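Local coordinates for GTP-binding protein (HflX) (Sulfolobus solfataricus, PDB 3KXI) that hydrolyses GTP with magnesium as cofactor and associates with the 50S ribosomal subunit, possibly acting in protein synthesis or ribosome biogenesis, at residues A[180-185]-A[228-233]; A[175-180]-A[257-262]; A[1-6]-A[24-29]; A[269-274]-A[310-315]. All coordinates share one frame; numbering follows the deposited sequence.

Contact 1. Residues A[180-185]-A[228-233]; sequences PSIGIV and IMLVDT
Two neighbouring parallel strands of the P-loop GTPase core meet here, 181-185 and 228-232, the register running from Pro180 opposite Ile228 to Ile184 opposite Asp232. Their axes come within 4.6 Å at an angle of 22°. Five backbone bonds define the register, alternating in direction as parallel pairing demands. Met229 N gives to Pro180 O at 2.9 Å, and Met229 O then receives Ile182 N at 2.8 Å. Farther along, Ile184 N meets Val231 O at 2.9 Å with a nearly straight N-H (176°), whereas Val231 N reaches Ile182 O at 3.3 Å from well above the carbonyl plane. Thr233 N closes the ladder on Ile184 O.

Ile182, Ile184, Leu230 and Asp232 share one face. With CG1 beside the backbone N (chi1 -58°), Ile182 extends CD1 obliquely to Ile228 CG2, 3.8 Å away, while Leu230 CD2 packs on Ile182 CB. Phe196 of helix 192-199 touches both Ile184 and Leu230 on this face. Ser181, Met229 and Val231 occupy the other, where Ser181 CB meets Met229 CG at 3.7 Å.

Asp232 OD2 is hydrogen-bonded to Thr193 OG1, and its side chain lies about 4 Å from the bound magnesium ion at the nearest atoms, consistent with a second-shell position. Asp232, last in its strand, opens the Asp-Thr-Val-Gly sequence; such pairing of the strands leading into the G1 (P-loop) and G3 motifs is typical of GTPase domains.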
loop_
_atom_site.group_PDB
_atom_site.type_symbol
_atom_site.label_atom_id
_atom_site.label_comp_id
_atom_site.label_asym_id
_atom_site.label_seq_id
_atom_site.Cartn_x
_atom_site.Cartn_y
_atom_site.Cartn_z
ATOM N N PRO A 180 20.962 -8.896 -2.830
ATOM C CA PRO A 180 19.687 -9.436 -2.351
ATOM C C PRO A 180 18.715 -8.304 -2.057
ATOM O O PRO A 180 19.083 -7.334 -1.391
ATOM C CB PRO A 180 20.070 -10.130 -1.042
ATOM C CG PRO A 180 21.526 -10.414 -1.159
ATOM C CD PRO A 180 22.092 -9.291 -1.973
ATOM N N SER A 181 17.491 -8.412 -2.555
ATOM C CA SER A 181 16.481 -7.419 -2.228
ATOM C C SER A 181 15.409 -7.997 -1.298
ATOM O O SER A 181 14.826 -9.052 -1.562
ATOM C CB SER A 181 15.878 -6.790 -3.488
ATOM O OG SER A 181 15.235 -7.753 -4.298
ATOM N N ILE A 182 15.176 -7.290 -0.197
ATOM C CA ILE A 182 14.237 -7.717 0.827
ATOM C C ILE A 182 13.057 -6.756 0.907
ATOM O O ILE A 182 13.198 -5.613 1.340
ATOM C CB ILE A 182 14.930 -7.814 2.198
ATOM C CG1 ILE A 182 16.106 -8.795 2.122
ATOM C CG2 ILE A 182 13.933 -8.220 3.270
ATOM C CD1 ILE A 182 16.906 -8.930 3.402
ATOM N N GLY A 183 11.892 -7.233 0.485
ATOM C CA GLY A 183 10.696 -6.419 0.468
ATOM C C GLY A 183 9.994 -6.395 1.811
ATOM O O GLY A 183 9.781 -7.434 2.441
ATOM N N ILE A 184 9.636 -5.193 2.251
ATOM C CA ILE A 184 8.909 -5.031 3.498
ATOM C C ILE A 184 7.419 -4.999 3.212
ATOM O O ILE A 184 6.924 -4.121 2.498
ATOM C CB ILE A 184 9.319 -3.751 4.233
ATOM C CG1 ILE A 184 10.835 -3.715 4.430
ATOM C CG2 ILE A 184 8.599 -3.656 5.565
ATOM C CD1 ILE A 184 11.316 -2.489 5.160
ATOM N N VAL A 185 6.712 -5.973 3.773
ATOM C CA VAL A 185 5.287 -6.136 3.528
ATOM C C VAL A 185 4.498 -6.115 4.838
ATOM O O VAL A 185 5.068 -6.184 5.928
ATOM C CB VAL A 185 5.000 -7.442 2.756
ATOM C CG1 VAL A 185 5.722 -7.441 1.411
ATOM C CG2 VAL A 185 5.414 -8.650 3.582
ATOM N N ILE A 228 22.565 -4.576 0.833
ATOM C CA ILE A 228 21.241 -5.180 0.756
ATOM C C ILE A 228 20.221 -4.179 0.224
ATOM O O ILE A 228 20.094 -3.077 0.753
ATOM C CB ILE A 228 20.788 -5.665 2.151
ATOM C CG1 ILE A 228 21.940 -6.383 2.868
ATOM C CG2 ILE A 228 19.552 -6.547 2.039
ATOM C CD1 ILE A 228 21.652 -6.749 4.311
ATOM N N MET A 229 19.495 -4.555 -0.823
ATOM C CA MET A 229 18.451 -3.687 -1.368
ATOM C C MET A 229 17.133 -3.815 -0.594
ATOM O O MET A 229 16.566 -4.904 -0.475
ATOM C CB MET A 229 18.228 -3.969 -2.857
ATOM C CG MET A 229 17.009 -3.272 -3.463
ATOM S SD MET A 229 17.125 -1.471 -3.532
ATOM C CE MET A 229 18.641 -1.258 -4.457
ATOM N N LEU A 230 16.650 -2.696 -0.063
ATOM C CA LEU A 230 15.377 -2.685 0.646
ATOM C C LEU A 230 14.268 -2.090 -0.204
ATOM O O LEU A 230 14.489 -1.160 -0.981
ATOM C CB LEU A 230 15.485 -1.921 1.965
ATOM C CG LEU A 230 15.989 -2.721 3.165
ATOM C CD1 LEU A 230 15.820 -1.908 4.442
ATOM C CD2 LEU A 230 15.240 -4.035 3.266
ATOM N N VAL A 231 13.070 -2.636 -0.048
ATOM C CA VAL A 231 11.918 -2.163 -0.791
ATOM C C VAL A 231 10.762 -1.893 0.158
ATOM O O VAL A 231 10.284 -2.804 0.830
ATOM C CB VAL A 231 11.459 -3.210 -1.822
ATOM C CG1 VAL A 231 10.381 -2.632 -2.719
ATOM C CG2 VAL A 231 12.645 -3.715 -2.645
ATOM N N ASP A 232 10.319 -0.644 0.236
ATOM C CA ASP A 232 9.034 -0.387 0.854
ATOM C C ASP A 232 7.971 -0.782 -0.159
ATOM O O ASP A 232 7.783 -0.127 -1.185
ATOM C CB ASP A 232 8.858 1.070 1.264
ATOM C CG ASP A 232 7.574 1.292 2.055
ATOM O OD1 ASP A 232 7.121 0.343 2.734
ATOM O OD2 ASP A 232 7.015 2.408 1.994
ATOM N N THR A 233 7.291 -1.877 0.132
ATOM C CA THR A 233 6.337 -2.461 -0.785
ATOM C C THR A 233 4.978 -1.806 -0.571
ATOM O O THR A 233 4.780 -1.097 0.421
ATOM C CB THR A 233 6.295 -3.997 -0.565
ATOM O OG1 THR A 233 7.055 -4.653 -1.592
ATOM C CG2 THR A 233 4.881 -4.537 -0.538
#

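Contact 2. Residues A[175-180]-A[257-262]; sequences KRNNIP and YSDALI
Asn177 and Asp259 make the first approach between the 175-180 linker and the chain just ahead of strand 260-266. The asparagine's CB is directed toward the other segment. ND2 nevertheless stops 4.1 Å from Asp259 OD2 and 4.4 Å from Tyr257 O. These distances, with amide and carboxylate planes 76° apart and the side chains crossing, describe loose polar proximity rather than a bond.

At Ile179 the side chain turns away, toward Lys227 and Met229 of strand 226-232, and the backbone alone faces the aspartate, with Ile179 O 4.1 Å from Asp259 OD2. Pro180 comes closer. Its CA lies 3.2 Å from Asp259 OD2, whereas its ring meets the same oxygen less intimately, CB standing 4.0 Å off. OD2 thus sits beside the proline backbone, nearest CA and C.

That position is consistent with a bond one residue later: OD2 accepts a hydrogen bond from Ser181 N, and a backbone hydrogen bond also pairs Ser181 with Asp259. A chi1 of -57° at Asp259, placing CG beside its own backbone N, brings the carboxylate to this amide. Leu355 of helix 341-355 also touches Asp259.

Only 134 Å² is buried between the segments, both sides summed, as befits a surface contact. What it marks is the entry of the linker from helix 143-168 into the mostly parallel, mixed sheet of the P-loop GTPase fold, where strands 181-185 and 260-266 begin to pair.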
loop_
_atom_site.group_PDB
_atom_site.type_symbol
_atom_site.label_atom_id
_atom_site.label_comp_id
_atom_site.label_asym_id
_atom_site.label_seq_id
_atom_site.Cartn_x
_atom_site.Cartn_y
_atom_site.Cartn_z
ATOM N N LYS A 175 15.039 -13.069 -13.444
ATOM C CA LYS A 175 16.443 -12.667 -13.427
ATOM C C LYS A 175 17.004 -12.617 -12.004
ATOM O O LYS A 175 16.255 -12.621 -11.027
ATOM C CB LYS A 175 16.630 -11.311 -14.120
ATOM C CG LYS A 175 16.270 -11.314 -15.599
ATOM C CD LYS A 175 16.527 -9.958 -16.243
ATOM C CE LYS A 175 16.163 -9.971 -17.721
ATOM N NZ LYS A 175 16.335 -8.630 -18.347
ATOM N N ARG A 176 18.328 -12.580 -11.900
ATOM C CA ARG A 176 18.989 -12.495 -10.607
ATOM C C ARG A 176 19.235 -11.039 -10.240
ATOM O O ARG A 176 18.848 -10.130 -10.977
ATOM N N ASN A 177 19.870 -10.823 -9.095
ATOM C CA ASN A 177 20.211 -9.478 -8.660
ATOM C C ASN A 177 21.594 -9.451 -8.040
ATOM O O ASN A 177 21.973 -10.374 -7.317
ATOM C CB ASN A 177 19.175 -8.954 -7.667
ATOM C CG ASN A 177 17.799 -8.802 -8.287
ATOM O OD1 ASN A 177 17.640 -8.161 -9.329
ATOM N ND2 ASN A 177 16.794 -9.393 -7.648
ATOM N N ASN A 178 22.353 -8.403 -8.340
ATOM C CA ASN A 178 23.671 -8.234 -7.748
ATOM C C ASN A 178 23.537 -8.344 -6.234
ATOM O O ASN A 178 24.252 -9.102 -5.572
ATOM C CB ASN A 178 24.261 -6.874 -8.140
ATOM C CG ASN A 178 25.722 -6.726 -7.735
ATOM O OD1 ASN A 178 26.487 -7.691 -7.750
ATOM N ND2 ASN A 178 26.117 -5.507 -7.378
ATOM N N ILE A 179 22.583 -7.592 -5.703
ATOM C CA ILE A 179 22.363 -7.507 -4.271
ATOM C C ILE A 179 21.009 -8.111 -3.917
ATOM O O ILE A 179 20.025 -7.892 -4.626
ATOM C CB ILE A 179 22.435 -6.033 -3.807
ATOM C CG1 ILE A 179 23.893 -5.556 -3.812
ATOM C CG2 ILE A 179 21.793 -5.864 -2.444
ATOM C CD1 ILE A 179 24.066 -4.057 -3.644
ATOM N N PRO A 180 20.962 -8.896 -2.830
ATOM C CA PRO A 180 19.687 -9.436 -2.351
ATOM C C PRO A 180 18.715 -8.304 -2.057
ATOM O O PRO A 180 19.083 -7.334 -1.391
ATOM C CB PRO A 180 20.070 -10.130 -1.042
ATOM C CG PRO A 180 21.526 -10.414 -1.159
ATOM C CD PRO A 180 22.092 -9.291 -1.973
ATOM N N TYR A 257 9.183 -11.206 -6.591
ATOM C CA TYR A 257 10.511 -11.255 -7.190
ATOM C C TYR A 257 11.574 -10.801 -6.198
ATOM O O TYR A 257 12.723 -10.559 -6.570
ATOM C CB TYR A 257 10.564 -10.422 -8.472
ATOM C CG TYR A 257 9.518 -10.824 -9.487
ATOM C CD1 TYR A 257 9.702 -11.936 -10.305
ATOM C CD2 TYR A 257 8.337 -10.103 -9.619
ATOM C CE1 TYR A 257 8.740 -12.311 -11.228
ATOM C CE2 TYR A 257 7.373 -10.469 -10.538
ATOM C CZ TYR A 257 7.578 -11.572 -11.339
ATOM O OH TYR A 257 6.610 -11.931 -12.252
ATOM N N SER A 258 11.183 -10.691 -4.933
ATOM C CA SER A 258 12.129 -10.387 -3.871
ATOM C C SER A 258 12.833 -11.667 -3.442
ATOM O O SER A 258 12.331 -12.771 -3.669
ATOM C CB SER A 258 11.418 -9.743 -2.681
ATOM O OG SER A 258 11.149 -8.371 -2.925
ATOM N N ASP A 259 14.001 -11.514 -2.831
ATOM C CA ASP A 259 14.759 -12.658 -2.337
ATOM C C ASP A 259 14.252 -13.083 -0.964
ATOM O O ASP A 259 14.142 -14.275 -0.671
ATOM C CB ASP A 259 16.250 -12.326 -2.300
ATOM C CG ASP A 259 16.777 -11.904 -3.655
ATOM O OD1 ASP A 259 16.767 -12.745 -4.577
ATOM O OD2 ASP A 259 17.193 -10.734 -3.804
ATOM N N ALA A 260 13.938 -12.095 -0.131
ATOM C CA ALA A 260 13.295 -12.336 1.155
ATOM C C ALA A 260 12.219 -11.288 1.403
ATOM O O ALA A 260 12.142 -10.285 0.697
ATOM C CB ALA A 260 14.319 -12.323 2.280
ATOM N N LEU A 261 11.385 -11.534 2.407
ATOM C CA LEU A 261 10.363 -10.577 2.800
ATOM C C LEU A 261 10.327 -10.410 4.312
ATOM O O LEU A 261 10.335 -11.391 5.059
ATOM C CB LEU A 261 8.983 -11.025 2.319
ATOM C CG LEU A 261 8.716 -11.066 0.815
ATOM C CD1 LEU A 261 7.289 -11.519 0.567
ATOM C CD2 LEU A 261 8.988 -9.713 0.160
ATOM N N ILE A 262 10.285 -9.157 4.755
ATOM C CA ILE A 262 10.033 -8.849 6.153
ATOM C C ILE A 262 8.558 -8.521 6.327
ATOM O O ILE A 262 8.077 -7.513 5.805
ATOM C CB ILE A 262 10.856 -7.643 6.632
ATOM C CG1 ILE A 262 12.349 -7.964 6.596
ATOM C CG2 ILE A 262 10.441 -7.259 8.043
ATOM C CD1 ILE A 262 13.238 -6.733 6.616
#

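Contact 3. Residues A[1-6]-A[24-29]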
loop_
_atom_site.group_PDB
_atom_site.type_symbol
_atom_site.label_atom_id
_atom_site.label_comp_id
_atom_site.label_asym_id
_atom_site.label_seq_id
_atom_site.Cartn_x
_atom_site.Cartn_y
_atom_site.Cartn_z
ATOM N N MET A 1 5.067 15.790 -1.954
ATOM C CA MET A 1 5.165 16.790 -0.897
ATOM C C MET A 1 3.849 17.554 -0.771
ATOM O O MET A 1 3.618 18.256 0.214
ATOM C CB MET A 1 6.329 17.747 -1.182
ATOM C CG MET A 1 6.814 18.546 0.023
ATOM S SD MET A 1 6.130 20.215 0.103
ATOM C CE MET A 1 6.693 20.899 -1.456
ATOM N N LYS A 2 2.989 17.394 -1.773
ATOM C CA LYS A 2 1.675 18.034 -1.813
ATOM C C LYS A 2 0.947 17.980 -0.470
ATOM O O LYS A 2 1.022 16.984 0.246
ATOM C CB LYS A 2 0.803 17.366 -2.883
ATOM C CG LYS A 2 1.436 17.304 -4.266
ATOM C CD LYS A 2 0.839 16.178 -5.100
ATOM C CE LYS A 2 1.218 14.814 -4.536
ATOM N NZ LYS A 2 0.635 13.701 -5.335
ATOM N N THR A 3 0.238 19.054 -0.139
ATOM C CA THR A 3 -0.546 19.095 1.091
ATOM C C THR A 3 -1.983 18.681 0.808
ATOM O O THR A 3 -2.519 18.964 -0.263
ATOM C CB THR A 3 -0.534 20.490 1.732
ATOM O OG1 THR A 3 -1.051 21.445 0.796
ATOM C CG2 THR A 3 0.880 20.879 2.118
ATOM N N ALA A 4 -2.605 18.010 1.772
ATOM C CA ALA A 4 -3.928 17.442 1.556
ATOM C C ALA A 4 -4.873 17.691 2.721
ATOM O O ALA A 4 -4.458 17.732 3.884
ATOM C CB ALA A 4 -3.820 15.947 1.278
ATOM N N ALA A 5 -6.150 17.858 2.393
ATOM C CA ALA A 5 -7.202 17.897 3.396
ATOM C C ALA A 5 -7.927 16.557 3.395
ATOM O O ALA A 5 -8.557 16.183 2.408
ATOM C CB ALA A 5 -8.175 19.035 3.115
ATOM N N LEU A 6 -7.827 15.835 4.506
ATOM C CA LEU A 6 -8.409 14.505 4.601
ATOM C C LEU A 6 -9.788 14.514 5.253
ATOM O O LEU A 6 -9.976 15.054 6.341
ATOM C CB LEU A 6 -7.467 13.563 5.360
ATOM C CG LEU A 6 -8.012 12.182 5.732
ATOM C CD1 LEU A 6 -8.589 11.466 4.514
ATOM C CD2 LEU A 6 -6.932 11.339 6.401
ATOM N N ASN A 24 2.450 10.077 -0.619
ATOM C CA ASN A 24 3.302 11.263 -0.620
ATOM C C ASN A 24 2.538 12.571 -0.456
ATOM O O ASN A 24 2.869 13.584 -1.079
ATOM C CB ASN A 24 4.159 11.301 -1.881
ATOM C CG ASN A 24 5.111 10.130 -1.959
ATOM O OD1 ASN A 24 5.527 9.589 -0.932
ATOM N ND2 ASN A 24 5.458 9.726 -3.176
ATOM N N TYR A 25 1.512 12.536 0.387
ATOM C CA TYR A 25 0.791 13.741 0.761
ATOM C C TYR A 25 1.074 14.100 2.209
ATOM O O TYR A 25 1.143 13.228 3.079
ATOM C CB TYR A 25 -0.714 13.567 0.569
ATOM C CG TYR A 25 -1.167 13.537 -0.871
ATOM C CD1 TYR A 25 -1.369 14.716 -1.579
ATOM C CD2 TYR A 25 -1.412 12.332 -1.520
ATOM C CE1 TYR A 25 -1.788 14.695 -2.890
ATOM C CE2 TYR A 25 -1.833 12.303 -2.836
ATOM C CZ TYR A 25 -2.019 13.487 -3.513
ATOM O OH TYR A 25 -2.438 13.462 -4.818
ATOM N N LYS A 26 1.247 15.393 2.454
ATOM C CA LYS A 26 1.320 15.922 3.807
ATOM C C LYS A 26 -0.087 16.269 4.295
ATOM O O LYS A 26 -0.706 17.208 3.794
ATOM C CB LYS A 26 2.213 17.165 3.840
ATOM C CG LYS A 26 2.092 17.989 5.118
ATOM C CD LYS A 26 2.438 17.158 6.348
ATOM C CE LYS A 26 2.051 17.878 7.625
ATOM N NZ LYS A 26 2.304 17.036 8.824
ATOM N N VAL A 27 -0.593 15.509 5.263
ATOM C CA VAL A 27 -1.928 15.757 5.801
ATOM C C VAL A 27 -1.905 16.979 6.711
ATOM O O VAL A 27 -1.510 16.888 7.874
ATOM C CB VAL A 27 -2.473 14.547 6.591
ATOM C CG1 VAL A 27 -3.877 14.838 7.108
ATOM C CG2 VAL A 27 -2.472 13.295 5.726
ATOM N N THR A 28 -2.321 18.123 6.175
ATOM C CA THR A 28 -2.295 19.369 6.931
ATOM C C THR A 28 -3.568 19.550 7.752
ATOM O O THR A 28 -3.588 20.306 8.722
ATOM C CB THR A 28 -2.092 20.592 6.012
ATOM O OG1 THR A 28 -3.153 20.654 5.052
ATOM C CG2 THR A 28 -0.764 20.496 5.283
ATOM N N SER A 29 -4.629 18.851 7.368
ATOM C CA SER A 29 -5.890 18.957 8.089
ATOM C C SER A 29 -6.791 17.746 7.878
ATOM O O SER A 29 -6.878 17.199 6.776
ATOM C CB SER A 29 -6.622 20.250 7.713
ATOM O OG SER A 29 -6.664 20.419 6.309
#
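Backbone bonds join Lys2 to Lys26 and continue through Ala4 to Leu6. Lys26 N gives to Lys2 O at 2.7 Å. Ala4 N in turn gives to Lys26 O at 2.9 Å, and Leu6 N to Ser29 O. Between them Ala4 O receives Thr28 N at 3.2 Å. The register slips by one residue there, since Ala4 pairs with Val27 but Ala5 with Ser29, which makes a beta bulge. Ahead of the ladder, Met1 N bonds to Asn24 O.

These parallel strands, 3-8 and 26-32, are the two arms of a beta-alpha-beta unit around helix 13-22, which ends in a Schellman motif with Asn24, of positive phi, as its C-prime residue.

Side-chain packing centres on the Tyr25 ring. Lys2, bent at chi3 (-68°), places CE over one ring face, 3.4 Å from Tyr25 CE1, and Ala4 CB approaches Tyr25 CD1 obliquely at 4.0 Å. Tyr25 OH is hydrogen-bonded to Glu92 OE2. A leucine here would probably leave the aliphatic chain of Lys2 without its flat support and Glu92 without this hydroxyl partner. Beside the bulge, Thr28 CG2 packs against Thr3 CB at 3.6 Å.

Contact 4. Residues A[269-274]-A[310-315]; sequences FSENLL and YKKLDL
Lys312 reaches from helix 309-323 across to Phe269, Glu271 and Leu274, and each step of its chain has a neighbour. CB lies 3.7 Å from Leu274 CD2, the two side chains crossing at about a right angle. CG passes Glu271 OE2 at 3.4 Å, and CD stands 4.0 Å from Phe269 O. CE then comes within 3.6 Å of that same oxygen. The extended chain beyond CG carries NZ to Phe269 O at 3.0 Å, a hydrogen bond approached from above, 55° out of the carbonyl plane. NZ also bonds to Ser267 O, so two backbone carbonyls hold the ammonium group of a largely buried lysine.

Helices 271-287 and 309-323 are the crossover helices that successively connect parallel strands 260-266, 295-300 and 327-332 of the GTPase domain; the contact links the start of the first to the early turns of the second. A methionine in place of Lys312 would probably keep some packing on Leu274 but leave the carbonyls of Phe269 and Ser267 without their shared charged donor.

Glu271 bends at chi2 (81°), turning its carboxylate toward the second helix. There OE1 forms a weak salt bridge with Lys311 NZ at 3.5 Å. Nearer its backbone, Glu271 CG rests against Leu315 CD2 at 3.6 Å, and the same methyl lies 4.2 Å from Leu274 CD2.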
loop_
_atom_site.group_PDB
_atom_site.type_symbol
_atom_site.label_atom_id
_atom_site.label_comp_id
_atom_site.label_asym_id
_atom_site.label_seq_id
_atom_site.Cartn_x
_atom_site.Cartn_y
_atom_site.Cartn_z
ATOM N N PHE A 269 -2.741 -5.079 18.203
ATOM C CA PHE A 269 -3.970 -5.833 17.955
ATOM C C PHE A 269 -4.266 -6.805 19.098
ATOM O O PHE A 269 -3.357 -7.453 19.622
ATOM C CB PHE A 269 -3.872 -6.633 16.648
ATOM C CG PHE A 269 -4.161 -5.833 15.413
ATOM C CD1 PHE A 269 -5.312 -5.072 15.314
ATOM C CD2 PHE A 269 -3.295 -5.869 14.333
ATOM C CE1 PHE A 269 -5.582 -4.340 14.169
ATOM C CE2 PHE A 269 -3.559 -5.142 13.185
ATOM C CZ PHE A 269 -4.704 -4.378 13.101
ATOM N N SER A 270 -5.537 -6.909 19.479
ATOM C CA SER A 270 -5.957 -7.946 20.415
ATOM C C SER A 270 -5.731 -9.296 19.750
ATOM O O SER A 270 -5.680 -9.382 18.521
ATOM C CB SER A 270 -7.429 -7.778 20.804
ATOM O OG SER A 270 -8.285 -7.871 19.674
ATOM N N GLU A 271 -5.590 -10.347 20.550
ATOM C CA GLU A 271 -5.264 -11.666 20.015
ATOM C C GLU A 271 -6.151 -12.080 18.838
ATOM O O GLU A 271 -5.666 -12.639 17.855
ATOM C CB GLU A 271 -5.297 -12.733 21.112
ATOM C CG GLU A 271 -4.011 -12.806 21.922
ATOM C CD GLU A 271 -3.934 -11.736 22.993
ATOM O OE1 GLU A 271 -4.873 -11.657 23.820
ATOM O OE2 GLU A 271 -2.936 -10.983 23.017
ATOM N N ASN A 272 -7.447 -11.809 18.942
ATOM C CA ASN A 272 -8.361 -12.137 17.857
ATOM C C ASN A 272 -7.974 -11.450 16.548
ATOM O O ASN A 272 -7.791 -12.111 15.529
ATOM C CB ASN A 272 -9.809 -11.813 18.242
ATOM C CG ASN A 272 -10.460 -12.926 19.058
ATOM O OD1 ASN A 272 -11.468 -12.710 19.739
ATOM N ND2 ASN A 272 -9.884 -14.130 18.985
ATOM N N LEU A 273 -7.840 -10.126 16.580
ATOM C CA LEU A 273 -7.415 -9.380 15.399
ATOM C C LEU A 273 -6.002 -9.771 14.968
ATOM O O LEU A 273 -5.682 -9.778 13.776
ATOM C CB LEU A 273 -7.492 -7.871 15.641
ATOM C CG LEU A 273 -8.886 -7.248 15.581
ATOM C CD1 LEU A 273 -9.719 -7.655 16.790
ATOM C CD2 LEU A 273 -8.771 -5.737 15.496
ATOM N N LEU A 274 -5.164 -10.095 15.946
ATOM C CA LEU A 274 -3.818 -10.567 15.668
ATOM C C LEU A 274 -3.867 -11.845 14.831
ATOM O O LEU A 274 -3.104 -12.007 13.879
ATOM C CB LEU A 274 -3.065 -10.818 16.975
ATOM C CG LEU A 274 -1.564 -10.515 16.960
ATOM C CD1 LEU A 274 -1.319 -9.153 16.321
ATOM C CD2 LEU A 274 -0.999 -10.565 18.370
ATOM N N TYR A 310 5.085 -11.072 25.521
ATOM C CA TYR A 310 5.332 -12.513 25.490
ATOM C C TYR A 310 4.189 -13.285 24.849
ATOM O O TYR A 310 4.396 -14.074 23.927
ATOM C CB TYR A 310 5.565 -13.036 26.911
ATOM C CG TYR A 310 6.976 -12.816 27.413
ATOM C CD1 TYR A 310 7.422 -11.547 27.764
ATOM C CD2 TYR A 310 7.861 -13.880 27.535
ATOM C CE1 TYR A 310 8.712 -11.346 28.222
ATOM C CE2 TYR A 310 9.150 -13.688 27.989
ATOM C CZ TYR A 310 9.572 -12.421 28.332
ATOM O OH TYR A 310 10.859 -12.230 28.787
ATOM N N LYS A 311 2.986 -13.058 25.365
ATOM C CA LYS A 311 1.772 -13.704 24.884
ATOM C C LYS A 311 1.619 -13.536 23.367
ATOM O O LYS A 311 1.500 -14.514 22.624
ATOM C CB LYS A 311 0.580 -13.088 25.612
ATOM C CG LYS A 311 -0.774 -13.719 25.368
ATOM C CD LYS A 311 -1.855 -12.709 25.752
ATOM C CE LYS A 311 -3.046 -13.353 26.434
ATOM N NZ LYS A 311 -3.894 -12.317 27.093
ATOM N N LYS A 312 1.629 -12.284 22.916
ATOM C CA LYS A 312 1.460 -11.973 21.499
ATOM C C LYS A 312 2.631 -12.480 20.666
ATOM O O LYS A 312 2.442 -12.946 19.542
ATOM C CB LYS A 312 1.290 -10.465 21.295
ATOM C CG LYS A 312 0.133 -9.870 22.068
ATOM C CD LYS A 312 -0.097 -8.413 21.711
ATOM C CE LYS A 312 -1.272 -7.835 22.494
ATOM N NZ LYS A 312 -1.699 -6.505 21.998
ATOM N N LEU A 313 3.839 -12.388 21.218
ATOM C CA LEU A 313 5.034 -12.818 20.498
ATOM C C LEU A 313 5.025 -14.327 20.252
ATOM O O LEU A 313 5.379 -14.797 19.167
ATOM C CB LEU A 313 6.306 -12.400 21.238
ATOM C CG LEU A 313 7.625 -12.859 20.606
ATOM C CD1 LEU A 313 7.780 -12.311 19.197
ATOM C CD2 LEU A 313 8.813 -12.452 21.459
ATOM N N ASP A 314 4.612 -15.087 21.257
ATOM C CA ASP A 314 4.528 -16.530 21.102
ATOM C C ASP A 314 3.396 -16.920 20.158
ATOM O O ASP A 314 3.516 -17.881 19.390
ATOM C CB ASP A 314 4.331 -17.216 22.451
ATOM C CG ASP A 314 4.157 -18.705 22.309
ATOM O OD1 ASP A 314 3.010 -19.182 22.464
ATOM O OD2 ASP A 314 5.162 -19.389 22.011
ATOM N N LEU A 315 2.297 -16.173 20.231
ATOM C CA LEU A 315 1.143 -16.410 19.374
ATOM C C LEU A 315 1.535 -16.232 17.913
ATOM O O LEU A 315 1.318 -17.116 17.088
ATOM C CB LEU A 315 0.002 -15.454 19.735
ATOM C CG LEU A 315 -1.230 -15.501 18.828
ATOM C CD1 LEU A 315 -1.816 -16.904 18.806
ATOM C CD2 LEU A 315 -2.282 -14.490 19.257
#

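Overall arrangement
From the N terminus, contact 3 closes first, a short loop through helix 13-22 within the four-stranded parallel sheet of the N-terminal region. The other three contacts lie in or at the entry to the GTPase part. Contact 2 opens at the linker and closes at 257-262; contact 1 lies within that span, the two sharing Pro180 and touching directly, with centres about 8 Å apart. Together they place strand 181-185 between strands 226-232 and 260-266. Contact 4 follows in series, tying two helices farther along the same domain, its centre about 25 Å from that of contact 1. Contacts 2 and 3 sit on opposite sides of the chain's centre, and none of the loops cross.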